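PDB 6KXD: ketosynthase from Streptomyces sp. MSC090213JE08, which probably works as one half of a ketosynthase/chain length factor pair that builds acyl-carrier-protein-bound chains in a highly reducing type II polyketide synthase. Local coordinates for residues A226-V238 with L325-A338; T173-L185 with V357-A369. All blocks are in the same frame, centred on the assembly; numbering follows the deposited sequence.

Interaction 1 of 2, residues A226-V238 with L325-A338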
loop_
_atom_site.group_PDB
_atom_site.type_symbol
_atom_site.label_atom_id
_atom_site.label_comp_id
_atom_site.label_asym_id
_atom_site.label_seq_id
_atom_site.Cartn_x
_atom_site.Cartn_y
_atom_site.Cartn_z
ATOM N N ALA B 226 22.896 -17.727 0.303
ATOM C CA ALA B 226 22.436 -16.389 0.065
ATOM C C ALA B 226 21.764 -16.393 -1.304
ATOM O O ALA B 226 22.339 -16.883 -2.268
ATOM C CB ALA B 226 23.587 -15.415 0.150
ATOM N N PRO B 227 20.501 -15.920 -1.414
ATOM C CA PRO B 227 19.776 -16.014 -2.681
ATOM C C PRO B 227 20.410 -15.162 -3.796
ATOM O O PRO B 227 21.039 -14.119 -3.549
ATOM C CB PRO B 227 18.362 -15.544 -2.301
ATOM C CG PRO B 227 18.578 -14.642 -1.112
ATOM C CD PRO B 227 19.721 -15.272 -0.346
ATOM N N LEU B 228 20.250 -15.628 -5.026
ATOM C CA LEU B 228 20.508 -14.810 -6.183
ATOM C C LEU B 228 19.393 -13.752 -6.271
ATOM O O LEU B 228 18.227 -14.104 -6.454
ATOM C CB LEU B 228 20.511 -15.672 -7.441
ATOM C CG LEU B 228 20.912 -14.913 -8.695
ATOM C CD1 LEU B 228 22.207 -14.140 -8.462
ATOM C CD2 LEU B 228 21.018 -15.826 -9.909
ATOM N N LEU B 229 19.760 -12.480 -6.141
ATOM C CA LEU B 229 18.750 -11.409 -6.097
ATOM C C LEU B 229 18.819 -10.627 -7.406
ATOM O O LEU B 229 19.889 -10.335 -7.912
ATOM C CB LEU B 229 19.025 -10.492 -4.908
ATOM C CG LEU B 229 18.789 -11.131 -3.541
ATOM C CD1 LEU B 229 19.248 -10.216 -2.423
ATOM C CD2 LEU B 229 17.312 -11.493 -3.374
ATOM N N GLY B 230 17.638 -10.241 -7.869
ATOM C CA GLY B 230 17.492 -9.416 -9.048
ATOM C C GLY B 230 16.723 -8.165 -8.700
ATOM O O GLY B 230 16.375 -7.884 -7.534
ATOM N N GLU B 231 16.481 -7.367 -9.723
ATOM C CA GLU B 231 15.820 -6.136 -9.486
ATOM C C GLU B 231 15.137 -5.704 -10.775
ATOM O O GLU B 231 15.476 -6.154 -11.882
ATOM C CB GLU B 231 16.820 -5.072 -9.035
ATOM C CG GLU B 231 17.863 -4.788 -10.087
ATOM C CD GLU B 231 18.688 -3.515 -9.898
ATOM O OE1 GLU B 231 18.384 -2.756 -8.979
ATOM O OE2 GLU B 231 19.638 -3.302 -10.678
ATOM N N GLY B 232 14.312 -4.687 -10.628
ATOM C CA GLY B 232 13.872 -3.957 -11.706
ATOM C C GLY B 232 12.428 -3.552 -11.540
ATOM O O GLY B 232 11.880 -3.516 -10.439
ATOM N N CYS B 233 11.788 -3.264 -12.666
ATOM C CA CYS B 233 10.402 -2.845 -12.664
ATOM C C CYS B 233 9.726 -3.314 -13.949
ATOM O O CYS B 233 10.261 -3.177 -15.035
ATOM C CB CYS B 233 10.279 -1.325 -12.575
ATOM S SG CYS B 233 8.595 -0.661 -12.725
ATOM N N GLY B 234 8.523 -3.855 -13.803
ATOM C CA GLY B 234 7.655 -4.143 -14.903
ATOM C C GLY B 234 6.383 -3.375 -14.745
ATOM O O GLY B 234 5.872 -3.279 -13.603
ATOM N N LEU B 235 5.883 -2.790 -15.852
ATOM C CA LEU B 235 4.676 -2.017 -15.876
ATOM C C LEU B 235 3.825 -2.371 -17.093
ATOM O O LEU B 235 4.391 -2.718 -18.153
ATOM C CB LEU B 235 4.968 -0.522 -16.006
ATOM C CG LEU B 235 5.724 0.152 -14.871
ATOM C CD1 LEU B 235 5.967 1.603 -15.254
ATOM C CD2 LEU B 235 4.935 0.074 -13.564
ATOM N N PHE B 236 2.519 -2.293 -16.875
ATOM C CA PHE B 236 1.488 -2.578 -17.847
ATOM C C PHE B 236 0.552 -1.400 -17.981
ATOM O O PHE B 236 0.207 -0.739 -16.985
ATOM C CB PHE B 236 0.681 -3.803 -17.435
ATOM C CG PHE B 236 1.619 -4.908 -17.120
ATOM C CD1 PHE B 236 2.267 -5.583 -18.158
ATOM C CD2 PHE B 236 1.935 -5.189 -15.810
ATOM C CE1 PHE B 236 3.176 -6.581 -17.868
ATOM C CE2 PHE B 236 2.903 -6.134 -15.519
ATOM C CZ PHE B 236 3.519 -6.824 -16.557
ATOM N N LEU B 237 0.149 -1.144 -19.228
ATOM C CA LEU B 237 -0.922 -0.239 -19.451
ATOM C C LEU B 237 -2.186 -1.094 -19.552
ATOM O O LEU B 237 -2.259 -1.998 -20.415
ATOM C CB LEU B 237 -0.602 0.572 -20.716
ATOM C CG LEU B 237 -1.455 1.834 -20.886
ATOM C CD1 LEU B 237 -2.905 1.500 -21.000
ATOM C CD2 LEU B 237 -1.254 2.775 -19.715
ATOM N N VAL B 238 -3.137 -0.898 -18.649
ATOM C CA VAL B 238 -4.389 -1.626 -18.613
ATOM C C VAL B 238 -5.557 -0.701 -18.979
ATOM O O VAL B 238 -5.663 0.412 -18.485
ATOM C CB VAL B 238 -4.613 -2.262 -17.224
ATOM C CG1 VAL B 238 -5.922 -3.014 -17.131
ATOM C CG2 VAL B 238 -3.429 -3.167 -16.875
ATOM N N LEU B 325 16.447 -14.553 -13.729
ATOM C CA LEU B 325 16.499 -13.130 -13.270
ATOM C C LEU B 325 16.882 -12.988 -11.796
ATOM O O LEU B 325 16.940 -11.855 -11.277
ATOM C CB LEU B 325 15.131 -12.494 -13.478
ATOM C CG LEU B 325 14.631 -12.452 -14.915
ATOM C CD1 LEU B 325 13.304 -11.703 -14.968
ATOM C CD2 LEU B 325 15.660 -11.827 -15.827
ATOM N N GLY B 326 17.140 -14.086 -11.102
ATOM C CA GLY B 326 17.216 -14.062 -9.687
ATOM C C GLY B 326 15.848 -13.856 -9.074
ATOM O O GLY B 326 14.823 -13.825 -9.778
ATOM N N ASP B 327 15.843 -13.738 -7.751
ATOM C CA ASP B 327 14.672 -13.437 -6.993
ATOM C C ASP B 327 14.455 -11.939 -7.139
ATOM O O ASP B 327 15.234 -11.179 -6.563
ATOM C CB ASP B 327 14.806 -13.840 -5.520
ATOM C CG ASP B 327 13.561 -13.572 -4.688
ATOM O OD1 ASP B 327 12.552 -13.098 -5.255
ATOM O OD2 ASP B 327 13.586 -13.849 -3.491
ATOM N N THR B 328 13.494 -11.541 -7.990
ATOM C CA THR B 328 13.306 -10.110 -8.265
ATOM C C THR B 328 12.295 -9.496 -7.301
ATOM O O THR B 328 11.879 -8.336 -7.465
ATOM C CB THR B 328 12.883 -9.885 -9.720
ATOM O OG1 THR B 328 11.651 -10.586 -9.973
ATOM C CG2 THR B 328 13.958 -10.348 -10.668
ATOM N N GLY B 329 11.915 -10.216 -6.244
ATOM C CA GLY B 329 11.166 -9.564 -5.197
ATOM C C GLY B 329 9.837 -9.069 -5.737
ATOM O O GLY B 329 9.119 -9.808 -6.423
ATOM N N ALA B 330 9.499 -7.808 -5.442
ATOM C CA ALA B 330 8.221 -7.250 -5.828
ATOM C C ALA B 330 8.059 -7.234 -7.350
ATOM O O ALA B 330 6.919 -7.141 -7.818
ATOM C CB ALA B 330 8.017 -5.867 -5.251
ATOM N N ALA B 331 9.168 -7.189 -8.089
ATOM C CA ALA B 331 9.074 -7.120 -9.522
ATOM C C ALA B 331 8.543 -8.453 -10.064
ATOM O O ALA B 331 8.038 -8.490 -11.172
ATOM C CB ALA B 331 10.395 -6.757 -10.154
ATOM N N SER B 332 8.696 -9.522 -9.270
ATOM C CA SER B 332 8.435 -10.867 -9.758
ATOM C C SER B 332 7.190 -10.963 -10.645
ATOM O O SER B 332 7.343 -11.404 -11.754
ATOM C CB SER B 332 8.402 -11.864 -8.631
ATOM O OG SER B 332 8.299 -13.132 -9.214
ATOM N N ALA B 333 5.974 -10.682 -10.138
ATOM C CA ALA B 333 4.776 -11.057 -10.889
ATOM C C ALA B 333 4.677 -10.216 -12.154
ATOM O O ALA B 333 4.147 -10.665 -13.127
ATOM C CB ALA B 333 3.505 -10.959 -10.074
ATOM N N SER B 334 5.200 -8.980 -12.110
ATOM C CA SER B 334 5.174 -8.151 -13.288
ATOM C C SER B 334 6.119 -8.720 -14.356
ATOM O O SER B 334 5.792 -8.739 -15.542
ATOM C CB SER B 334 5.504 -6.710 -12.913
ATOM O OG SER B 334 4.521 -6.214 -12.057
ATOM N N PHE B 335 7.293 -9.177 -13.943
ATOM C CA PHE B 335 8.225 -9.823 -14.853
ATOM C C PHE B 335 7.589 -11.101 -15.386
ATOM O O PHE B 335 7.699 -11.371 -16.569
ATOM C CB PHE B 335 9.553 -10.110 -14.205
ATOM C CG PHE B 335 10.427 -8.915 -13.984
ATOM C CD1 PHE B 335 10.129 -7.699 -14.577
ATOM C CD2 PHE B 335 11.560 -9.023 -13.228
ATOM C CE1 PHE B 335 10.953 -6.604 -14.384
ATOM C CE2 PHE B 335 12.376 -7.927 -13.025
ATOM C CZ PHE B 335 12.088 -6.740 -13.643
ATOM N N GLN B 336 6.772 -11.761 -14.557
ATOM C CA GLN B 336 6.130 -13.001 -15.006
ATOM C C GLN B 336 5.105 -12.744 -16.120
ATOM O O GLN B 336 5.110 -13.442 -17.146
ATOM C CB GLN B 336 5.502 -13.733 -13.829
ATOM C CG GLN B 336 6.571 -14.292 -12.925
ATOM C CD GLN B 336 5.973 -14.659 -11.602
ATOM O OE1 GLN B 336 6.297 -14.105 -10.574
ATOM N NE2 GLN B 336 5.073 -15.609 -11.638
ATOM N N ILE B 337 4.263 -11.737 -15.906
ATOM C CA ILE B 337 3.297 -11.318 -16.857
ATOM C C ILE B 337 4.032 -10.826 -18.107
ATOM O O ILE B 337 3.699 -11.217 -19.190
ATOM C CB ILE B 337 2.350 -10.271 -16.266
ATOM C CG1 ILE B 337 1.463 -10.869 -15.167
ATOM C CG2 ILE B 337 1.532 -9.678 -17.387
ATOM C CD1 ILE B 337 0.664 -9.860 -14.412
ATOM N N ALA B 338 5.045 -9.983 -17.951
ATOM C CA ALA B 338 5.851 -9.514 -19.090
ATOM C C ALA B 338 6.499 -10.676 -19.860
ATOM O O ALA B 338 6.538 -10.618 -21.100
ATOM C CB ALA B 338 6.880 -8.524 -18.661
#

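Interaction 2 of 2, residues T173-L185 with V357-A369. With EDO (1,2-ethanediol), chain D.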
loop_
_atom_site.group_PDB
_atom_site.type_symbol
_atom_site.label_atom_id
_atom_site.label_comp_id
_atom_site.label_asym_id
_atom_site.label_seq_id
_atom_site.Cartn_x
_atom_site.Cartn_y
_atom_site.Cartn_z
ATOM N N THR B 173 0.159 2.671 -4.014
ATOM C CA THR B 173 1.250 1.770 -3.875
ATOM C C THR B 173 0.767 0.663 -2.952
ATOM O O THR B 173 0.055 0.972 -1.962
ATOM C CB THR B 173 2.496 2.439 -3.280
ATOM O OG1 THR B 173 2.744 3.554 -4.133
ATOM C CG2 THR B 173 3.710 1.547 -3.248
ATOM N N VAL B 174 1.074 -0.574 -3.321
ATOM C CA VAL B 174 0.649 -1.713 -2.529
ATOM C C VAL B 174 1.910 -2.524 -2.279
ATOM O O VAL B 174 2.833 -2.535 -3.028
ATOM C CB VAL B 174 -0.458 -2.571 -3.174
ATOM C CG1 VAL B 174 -1.742 -1.781 -3.336
ATOM C CG2 VAL B 174 0.003 -3.201 -4.487
ATOM N N ALA B 175 1.960 -3.163 -1.117
ATOM C CA ALA B 175 3.090 -3.962 -0.791
ATOM C C ALA B 175 2.738 -5.403 -1.149
ATOM O O ALA B 175 1.842 -5.625 -1.913
ATOM C CB ALA B 175 3.423 -3.807 0.677
ATOM N N GLY B 176 3.436 -6.389 -0.584
ATOM C CA GLY B 176 3.092 -7.763 -0.884
ATOM C C GLY B 176 4.246 -8.537 -1.452
ATOM O O GLY B 176 4.141 -9.744 -1.683
ATOM N N GLY B 177 5.362 -7.868 -1.752
ATOM C CA GLY B 177 6.504 -8.577 -2.246
ATOM C C GLY B 177 6.222 -9.279 -3.565
ATOM O O GLY B 177 5.738 -8.679 -4.529
ATOM N N ARG B 178 6.527 -10.584 -3.661
ATOM C CA ARG B 178 6.393 -11.235 -4.943
ATOM C C ARG B 178 4.960 -11.223 -5.502
ATOM O O ARG B 178 4.795 -11.337 -6.716
ATOM C CB ARG B 178 6.831 -12.686 -4.838
ATOM C CG ARG B 178 8.254 -12.831 -4.378
ATOM C CD ARG B 178 8.850 -14.085 -4.984
ATOM N NE ARG B 178 10.083 -14.348 -4.289
ATOM C CZ ARG B 178 10.154 -14.892 -3.073
ATOM N NH1 ARG B 178 9.067 -15.396 -2.489
ATOM N NH2 ARG B 178 11.325 -14.956 -2.458
ATOM N N VAL B 179 3.941 -11.102 -4.649
ATOM C CA VAL B 179 2.571 -11.137 -5.143
ATOM C C VAL B 179 2.118 -9.714 -5.483
ATOM O O VAL B 179 0.985 -9.555 -5.947
ATOM C CB VAL B 179 1.584 -11.779 -4.184
ATOM C CG1 VAL B 179 1.972 -13.224 -3.961
ATOM C CG2 VAL B 179 1.441 -10.989 -2.890
ATOM N N SER B 180 2.955 -8.706 -5.185
ATOM C CA SER B 180 2.474 -7.320 -5.176
ATOM C C SER B 180 2.012 -6.899 -6.588
ATOM O O SER B 180 1.112 -6.060 -6.708
ATOM C CB SER B 180 3.516 -6.326 -4.642
ATOM O OG SER B 180 4.606 -6.300 -5.549
ATOM N N GLY B 181 2.677 -7.374 -7.632
ATOM C CA GLY B 181 2.237 -7.045 -9.026
ATOM C C GLY B 181 0.832 -7.540 -9.304
ATOM O O GLY B 181 0.050 -6.886 -9.988
ATOM N N LEU B 182 0.471 -8.693 -8.738
ATOM C CA LEU B 182 -0.865 -9.222 -8.909
ATOM C C LEU B 182 -1.887 -8.511 -8.019
ATOM O O LEU B 182 -2.988 -8.342 -8.441
ATOM C CB LEU B 182 -0.864 -10.742 -8.687
ATOM C CG LEU B 182 0.060 -11.494 -9.633
ATOM C CD1 LEU B 182 0.003 -13.018 -9.421
ATOM C CD2 LEU B 182 -0.322 -11.193 -11.068
ATOM N N LEU B 183 -1.522 -8.140 -6.787
ATOM C CA LEU B 183 -2.371 -7.338 -5.942
ATOM C C LEU B 183 -2.625 -6.012 -6.653
ATOM O O LEU B 183 -3.732 -5.519 -6.643
ATOM C CB LEU B 183 -1.667 -7.112 -4.616
ATOM C CG LEU B 183 -1.441 -8.359 -3.762
ATOM C CD1 LEU B 183 -0.741 -7.948 -2.497
ATOM C CD2 LEU B 183 -2.753 -9.055 -3.431
ATOM N N ALA B 184 -1.574 -5.477 -7.271
ATOM C CA ALA B 184 -1.710 -4.209 -7.954
ATOM C C ALA B 184 -2.698 -4.386 -9.114
ATOM O O ALA B 184 -3.521 -3.545 -9.369
ATOM C CB ALA B 184 -0.409 -3.732 -8.468
ATOM N N LEU B 185 -2.518 -5.488 -9.853
ATOM C CA LEU B 185 -3.314 -5.732 -11.027
ATOM C C LEU B 185 -4.773 -5.856 -10.608
ATOM O O LEU B 185 -5.680 -5.345 -11.267
ATOM C CB LEU B 185 -2.823 -7.001 -11.709
ATOM C CG LEU B 185 -3.602 -7.403 -12.944
ATOM C CD1 LEU B 185 -3.652 -6.271 -13.952
ATOM C CD2 LEU B 185 -2.958 -8.617 -13.556
ATOM N N VAL B 357 -0.122 -17.014 -14.312
ATOM C CA VAL B 357 1.064 -16.570 -13.570
ATOM C C VAL B 357 0.749 -16.751 -12.086
ATOM O O VAL B 357 -0.344 -16.551 -11.672
ATOM C CB VAL B 357 1.476 -15.128 -13.907
ATOM C CG1 VAL B 357 1.708 -14.975 -15.388
ATOM C CG2 VAL B 357 0.506 -14.095 -13.404
ATOM N N CYS B 358 1.719 -17.230 -11.325
ATOM C CA CYS B 358 1.486 -17.567 -9.971
ATOM C C CYS B 358 2.673 -17.002 -9.182
ATOM O O CYS B 358 3.828 -17.060 -9.656
ATOM C CB CYS B 358 1.441 -19.096 -9.808
ATOM S SG CYS B 358 1.181 -19.514 -8.072
ATOM N N ALA B 359 2.410 -16.483 -7.990
ATOM C CA ALA B 359 3.496 -16.088 -7.107
ATOM C C ALA B 359 3.132 -16.409 -5.668
ATOM O O ALA B 359 1.971 -16.462 -5.322
ATOM C CB ALA B 359 3.806 -14.632 -7.238
ATOM N N VAL B 360 4.200 -16.623 -4.887
ATOM C CA VAL B 360 4.153 -16.850 -3.446
ATOM C C VAL B 360 5.169 -15.929 -2.789
ATOM O O VAL B 360 6.194 -15.652 -3.312
ATOM C CB VAL B 360 4.434 -18.323 -3.098
ATOM C CG1 VAL B 360 3.384 -19.178 -3.758
ATOM C CG2 VAL B 360 5.831 -18.778 -3.524
ATOM N N ASP B 361 4.795 -15.450 -1.620
ATOM C CA ASP B 361 5.582 -14.508 -0.942
ATOM C C ASP B 361 5.868 -15.075 0.441
ATOM O O ASP B 361 5.066 -15.848 1.011
ATOM C CB ASP B 361 4.868 -13.169 -0.941
ATOM C CG ASP B 361 5.718 -12.081 -0.319
ATOM O OD1 ASP B 361 6.743 -11.743 -0.944
ATOM O OD2 ASP B 361 5.364 -11.620 0.793
ATOM N N ARG B 362 7.016 -14.688 0.999
ATOM C CA ARG B 362 7.396 -15.164 2.320
ATOM C C ARG B 362 6.299 -14.853 3.333
ATOM O O ARG B 362 6.008 -15.652 4.163
ATOM C CB ARG B 362 8.703 -14.533 2.809
ATOM C CG ARG B 362 8.927 -14.742 4.302
ATOM C CD ARG B 362 10.370 -14.948 4.702
ATOM N NE ARG B 362 11.300 -14.377 3.748
ATOM C CZ ARG B 362 11.533 -13.086 3.603
ATOM N NH1 ARG B 362 10.744 -12.191 4.177
ATOM N NH2 ARG B 362 12.576 -12.703 2.893
ATOM N N ASP B 363 5.663 -13.689 3.215
ATOM C CA ASP B 363 4.759 -13.220 4.250
ATOM C C ASP B 363 3.412 -13.964 4.179
ATOM O O ASP B 363 2.517 -13.593 4.909
ATOM C CB ASP B 363 4.668 -11.693 4.192
ATOM C CG ASP B 363 6.018 -11.000 4.450
ATOM O OD1 ASP B 363 6.879 -11.590 5.137
ATOM O OD2 ASP B 363 6.211 -9.877 3.952
ATOM N N GLY B 364 3.300 -15.017 3.337
ATOM C CA GLY B 364 2.183 -16.011 3.384
ATOM C C GLY B 364 1.202 -15.912 2.201
ATOM O O GLY B 364 0.383 -16.821 1.949
ATOM N N ALA B 365 1.299 -14.828 1.435
ATOM C CA ALA B 365 0.371 -14.558 0.348
ATOM C C ALA B 365 0.654 -15.457 -0.857
ATOM O O ALA B 365 1.796 -15.777 -1.174
ATOM C CB ALA B 365 0.449 -13.116 -0.035
ATOM N N VAL B 366 -0.424 -15.859 -1.535
ATOM C CA VAL B 366 -0.375 -16.513 -2.784
ATOM C C VAL B 366 -1.305 -15.767 -3.753
ATOM O O VAL B 366 -2.354 -15.259 -3.377
ATOM C CB VAL B 366 -0.782 -17.991 -2.619
ATOM C CG1 VAL B 366 -0.872 -18.680 -3.963
ATOM C CG2 VAL B 366 0.202 -18.713 -1.682
ATOM N N ALA B 367 -0.863 -15.618 -4.991
ATOM C CA ALA B 367 -1.733 -15.001 -6.000
ATOM C C ALA B 367 -1.508 -15.676 -7.356
ATOM O O ALA B 367 -0.394 -16.121 -7.718
ATOM C CB ALA B 367 -1.487 -13.523 -6.040
ATOM N N VAL B 368 -2.606 -15.718 -8.131
ATOM C CA VAL B 368 -2.606 -16.293 -9.401
ATOM C C VAL B 368 -3.389 -15.381 -10.331
ATOM O O VAL B 368 -4.427 -14.895 -9.937
ATOM C CB VAL B 368 -3.219 -17.702 -9.379
ATOM C CG1 VAL B 368 -3.378 -18.239 -10.790
ATOM C CG2 VAL B 368 -2.403 -18.658 -8.533
ATOM N N ALA B 369 -2.850 -15.169 -11.535
ATOM C CA ALA B 369 -3.604 -14.493 -12.564
ATOM C C ALA B 369 -3.731 -15.403 -13.780
ATOM O O ALA B 369 -2.754 -16.026 -14.224
ATOM C CB ALA B 369 -3.000 -13.164 -12.949
HETATM C C1 EDO D . 8.396 -18.354 1.131
HETATM O O1 EDO D . 8.882 -17.695 -0.067
HETATM C C2 EDO D . 9.412 -18.789 2.195
HETATM O O2 EDO D . 9.021 -20.123 2.508
#

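Interaction 1 of 2, residues A226-V238 with L325-A338
L228 O takes the N-H of D327 in a short, nearly straight bond (2.7 Å, 178°), and G230 N returns one to D327 O, so the residues around D327 are pinned to segment 226-238 by a single bridge between L229 and D327. With chi1 at -178° the D327 carboxylate is carried beside its own carbonyl carbon; G329 N meets OD1 from above the carboxylate plane, closing an Asx turn, while OD2 forms a salt bridge with R178. Beyond it strand 232-238 lies across helix 332-338, with axes 7.1 Å apart at 57°. Close approach depends on glycine: a side chain at G230 would strike L325 O and T328 CG2, and one at G234 would press on S334 CB. F335 leaves the helix away from the strand, but its ring swings back, CE1 reaching 3.5 Å from C233 C, with E231 O in plane at its edge and A331 CB over one face, offset toward the rim. The edge of the F236 ring meets S334, CZ 3.1 Å from S334 O and CE2 3.7 Å from S334 CB; CE1 packs 3.5 Å from I337 CG2. With an alanine at F236, a gap would probably be left beside S334 and I337, where the ring fills this end of the contact. Such packing of a buried helix under a sheet is characteristic of the layered alpha-beta-alpha-beta-alpha thiolase fold.

Interaction 2 of 2, residues T173-L185 with V357-A369
R178 meets the hairpin 357-369 from the turn before helix 180-193, which corresponds to the nucleophile elbow of condensing thiolase-fold enzymes; R178 probably occupies the place of their cysteine. The apolar part is one face of the hairpin, built from V357 and four alanines, A359, A365, A367 and A369, whose methyls let the helix settle with its axis 8.2 Å from that of strand 365-369. L182 straddles the two strands. Its CD2 touches V357 CG2 and A369 CB, both at 3.8 Å, while CD1 lies over A367, 3.7 Å from CB. One turn earlier V179 places CG2 3.7 Å from A365 CB and directs CG1 at A359 O.

The polar part gathers at the hairpin tip, a type I turn from D361 to G364. D361 OD1 accepts R178 N (3.0 Å) from above the carboxylate plane, and OD2 accepts D363 N in an Asx turn, so both oxygens of this carboxylate are tied to backbone. G177 sits close by; a CB there would collide with D361 OD1. Within this turn before the helix, G177 O is gripped twice, by S180 N and S180 OG. D363 goes on to a salt bridge with R147 of the partner chain, linking the hairpin tip to the dimer interface.

The guanidinium is steered by a bend at chi2 (-149°) that carries the chain past V360 O. NH2 is held by the salt bridge to D327, and the group lies 59° from the D361 carboxylate plane without pointing an N-H at it. NH1 bonds V360 O at 3.0 Å, the acceptor lying in the guanidinium plane. An ethanediol that T297 also holds is reached more weakly, R178 NH1 to its O1 at 3.3 Å.

In the fold
The two contacts lie about 11 Å apart, centre to centre, close to the centre of the chain in space, and both segments of interaction 1 fall in sequence between those of interaction 2. They are joined by the buried helices 180-193 and 332-344, which pack on each other where L182 meets A333 and I337. Helix 332-344 faces strand 229-240 in interaction 1, and helix 180-193 faces the hairpin of strands 354-360 and 365-373 in interaction 2. These two helices are the central helical layer between the two sheets, as in other thiolase folds. The D327-R178 salt bridge joins the two contacts directly, and Q336 probably adds a hydrogen bond to C358 O, tying helix 332-344 to the strand that follows it.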